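Local structure of phage-related protein (Bordetella bronchiseptica RB50, 3BJQ) at residues His123-Glu126 / Cys127-Ala131; Tyr267-Glu270 / Gly271-Leu274. The protein is probably a phage major capsid protein that would assemble into the shell of a virus head. All coordinates share one frame; numbering follows the deposited sequence.

Interaction 1: residues His123-Glu126 / Cys127-Ala131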
# COMPACT_ATOMS: atom_id res chain seq x y z
N HIS E 123 28.25 -11.75 29.49
CA HIS E 123 27.06 -12.56 29.82
C HIS E 123 27.39 -14.06 29.87
O HIS E 123 26.96 -14.77 30.75
CB HIS E 123 25.96 -12.29 28.80
CG HIS E 123 24.74 -13.10 29.02
ND1 HIS E 123 24.49 -14.26 28.31
CD2 HIS E 123 23.71 -12.96 29.88
CE1 HIS E 123 23.35 -14.78 28.71
NE2 HIS E 123 22.85 -14.01 29.66
N GLU E 124 28.14 -14.51 28.88
CA GLU E 124 28.58 -15.89 28.81
C GLU E 124 29.33 -16.30 30.09
O GLU E 124 29.11 -17.37 30.65
CB GLU E 124 29.50 -16.11 27.60
CG GLU E 124 29.80 -17.60 27.32
CD GLU E 124 28.64 -18.34 26.58
OE1 GLU E 124 27.53 -17.77 26.49
OE2 GLU E 124 28.84 -19.48 26.06
N HIS E 125 30.23 -15.44 30.53
CA HIS E 125 31.00 -15.71 31.73
C HIS E 125 30.13 -15.71 33.01
O HIS E 125 30.29 -16.56 33.89
CB HIS E 125 32.14 -14.70 31.85
CG HIS E 125 33.07 -15.01 32.98
ND1 HIS E 125 32.79 -14.69 34.29
CD2 HIS E 125 34.25 -15.68 33.00
CE1 HIS E 125 33.77 -15.11 35.06
NE2 HIS E 125 34.67 -15.72 34.31
N GLU E 126 29.20 -14.77 33.12
CA GLU E 126 28.31 -14.73 34.28
C GLU E 126 27.36 -15.93 34.35
O GLU E 126 27.00 -16.38 35.42
CB GLU E 126 27.52 -13.43 34.37
CG GLU E 126 28.04 -12.55 35.51
CD GLU E 126 28.21 -13.37 36.82
OE1 GLU E 126 27.25 -14.09 37.22
OE2 GLU E 126 29.30 -13.31 37.43
N CYS E 127 26.96 -16.43 33.20
CA CYS E 127 26.13 -17.61 33.14
C CYS E 127 26.90 -18.85 33.65
O CYS E 127 26.39 -19.63 34.46
CB CYS E 127 25.66 -17.85 31.72
SG CYS E 127 24.39 -16.68 31.18
N ALA E 128 28.12 -19.02 33.13
CA ALA E 128 28.97 -20.12 33.53
C ALA E 128 29.24 -20.04 35.02
O ALA E 128 29.26 -21.07 35.70
CB ALA E 128 30.29 -20.11 32.73
N GLN E 129 29.43 -18.82 35.51
CA GLN E 129 29.79 -18.58 36.91
C GLN E 129 28.68 -19.03 37.86
O GLN E 129 28.97 -19.49 38.97
CB GLN E 129 30.13 -17.09 37.07
CG GLN E 129 30.87 -16.68 38.33
CD GLN E 129 32.29 -17.23 38.41
OE1 GLN E 129 32.82 -17.76 37.43
NE2 GLN E 129 32.91 -17.09 39.58
N ILE E 130 27.42 -18.96 37.40
CA ILE E 130 26.27 -19.37 38.17
C ILE E 130 25.97 -20.85 37.99
O ILE E 130 25.89 -21.58 38.98
CB ILE E 130 25.00 -18.58 37.78
CG1 ILE E 130 25.14 -17.11 38.19
CG2 ILE E 130 23.79 -19.15 38.48
CD1 ILE E 130 24.06 -16.28 37.60
N ALA E 131 25.78 -21.29 36.75
CA ALA E 131 25.39 -22.68 36.49
C ALA E 131 26.39 -23.71 36.98
O ALA E 131 25.99 -24.78 37.43
CB ALA E 131 25.11 -22.89 35.04
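C127 sets its sulfur over one face of the H123 imidazole one turn earlier in the last part of the long helix 105-131, a sulfur-aromatic contact at i, i+4 spacing. SG stands 3.6 Å from the ring centroid, 25° off the normal and displaced toward the rim, so that CE1 is its nearest ring atom at 3.3 Å. On H123, CG lies anti to the backbone N (chi1 178°), which turns the ring back beside its own carbonyl, toward C127; NE2 is hydrogen-bonded to OG1 of T266, which helps hold the ring's orientation. This is the tight side: P297 of strand 286-299 packs on both H123 and C127, and A128 meets V240 and W241. E124, also buried, has its carboxylate satisfied by the backbone N atoms of I30 and G31 and the indole NE1 of W241. The other side is looser and more exposed. There H125 and Q129 run side by side, ring and amide planes only 12° apart, with CE1 of H125 3.7 Å from OE1 of Q129. E126 bends at chi2 and lays its carboxylate over aliphatic carbons, OE2 3.8 Å from CG of Q129 and OE1 3.8 Å from CG1 of I130. Four helical backbone bonds tie the two turns; the longest and most bent joins I130 N to E126 O at 3.3 Å.

Interaction 2: residues Tyr267-Glu270 / Gly271-Leu274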
# COMPACT_ATOMS: atom_id res chain seq x y z
N TYR E 267 17.61 -11.91 33.54
CA TYR E 267 16.74 -10.79 33.91
C TYR E 267 17.25 -9.61 33.11
O TYR E 267 18.41 -9.22 33.26
CB TYR E 267 16.84 -10.51 35.44
CG TYR E 267 15.95 -11.39 36.31
CD1 TYR E 267 15.63 -12.70 35.93
CD2 TYR E 267 15.47 -10.95 37.51
CE1 TYR E 267 14.83 -13.51 36.71
CE2 TYR E 267 14.67 -11.77 38.32
CZ TYR E 267 14.34 -13.03 37.90
OH TYR E 267 13.55 -13.84 38.68
N GLN E 268 16.41 -9.05 32.24
CA GLN E 268 16.86 -8.01 31.33
C GLN E 268 15.89 -6.87 31.29
O GLN E 268 14.70 -7.08 31.15
CB GLN E 268 17.05 -8.56 29.91
CG GLN E 268 17.71 -7.55 28.98
CD GLN E 268 18.47 -8.20 27.85
OE1 GLN E 268 19.41 -8.97 28.09
NE2 GLN E 268 18.08 -7.90 26.61
N ILE E 269 16.40 -5.65 31.41
CA ILE E 269 15.50 -4.50 31.40
C ILE E 269 14.68 -4.46 30.12
O ILE E 269 15.21 -4.62 29.03
CB ILE E 269 16.27 -3.18 31.58
CG1 ILE E 269 16.98 -3.16 32.93
CG2 ILE E 269 15.32 -2.02 31.44
CD1 ILE E 269 16.04 -3.27 34.16
N GLU E 270 13.38 -4.22 30.25
CA GLU E 270 12.47 -4.27 29.11
C GLU E 270 12.91 -3.28 28.03
O GLU E 270 13.24 -2.14 28.31
CB GLU E 270 11.03 -3.96 29.56
CG GLU E 270 9.97 -4.31 28.52
CD GLU E 270 8.54 -4.05 29.02
OE1 GLU E 270 8.36 -3.42 30.10
OE2 GLU E 270 7.59 -4.50 28.32
N GLY E 271 12.95 -3.74 26.79
CA GLY E 271 13.36 -2.89 25.68
C GLY E 271 14.82 -2.98 25.31
O GLY E 271 15.20 -2.63 24.20
N HIS E 272 15.65 -3.48 26.23
CA HIS E 272 17.08 -3.62 25.94
C HIS E 272 17.30 -4.82 25.01
O HIS E 272 16.59 -5.81 25.11
CB HIS E 272 17.87 -3.73 27.24
CG HIS E 272 17.91 -2.46 28.02
ND1 HIS E 272 18.96 -2.11 28.84
CD2 HIS E 272 17.05 -1.42 28.06
CE1 HIS E 272 18.72 -0.94 29.39
NE2 HIS E 272 17.57 -0.50 28.93
N PRO E 273 18.29 -4.75 24.12
CA PRO E 273 19.24 -3.68 23.91
C PRO E 273 18.68 -2.45 23.22
O PRO E 273 17.87 -2.59 22.31
CB PRO E 273 20.29 -4.33 22.99
CG PRO E 273 19.54 -5.34 22.26
CD PRO E 273 18.57 -5.90 23.24
N LEU E 274 19.15 -1.28 23.66
CA LEU E 274 18.79 0.02 23.08
C LEU E 274 20.05 0.70 22.56
O LEU E 274 21.08 0.60 23.18
CB LEU E 274 18.18 0.96 24.12
CG LEU E 274 16.90 0.62 24.90
CD1 LEU E 274 16.78 1.55 26.12
CD2 LEU E 274 15.63 0.68 24.01
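Two hydrogen bonds clasp Q268 and I269 to H272 around a type II beta turn that runs from I269 to H272. The turn's own bond, from H272 N to I269 O, measures 3.1 Å and is fairly straight at 160°. Beside it the Q268 amide gives NE2 to H272 O at 3.0 Å; the acceptor lies close to the amide plane, but the donor sits 68° above the carbonyl plane, so no lone pair is met directly. Q268 reaches this far because its chain is extended beyond CG, and its OE1 is taken by a bound tetraethylene glycol. G271, at the third turn position, has the positive phi (95°) usual for glycine in a type II turn. Outside the polar clasp, the I269 and H272 side chains run alongside one another from the same side of the turn. CB of I269 stands 3.8 Å above the centre of the imidazole, almost exactly on its normal, in a CH-pi contact, while CG2 reaches 3.7 Å from NE2 of H272. ND1 accepts a hydrogen bond from the backbone N of D294, which helps hold the ring face against I269. A cis peptide precedes P273, whose CD packs 3.9 Å from NE2 of Q268. E270 extends outward to L107 of a second subunit. The turn thus ends strand 264-269, which runs between parallel strand 37-40 and antiparallel strand 286-299, and leads into strand 274-281, with P273 and L274 against helix 15-22.

In the fold
Interaction 1 is the more central, its centre about 7 Å from the centre of the chain and half of its touching residues buried; interaction 2 lies farther out, at about 16 Å, with two of six buried and one side chain at a subunit interface. Their centres are about 18 Å apart and they do not touch, yet both rest on strand 286-299, and H123 also ties its helix to strand 264-269, which enters interaction 2. Each uses a histidine face, for a sulfur within one helix and for an aliphatic CH beside a turn. Regular backbone bonds carry residues 123-131; between their two halves, residues 267-274 have one turn bond and one side-chain amide bond.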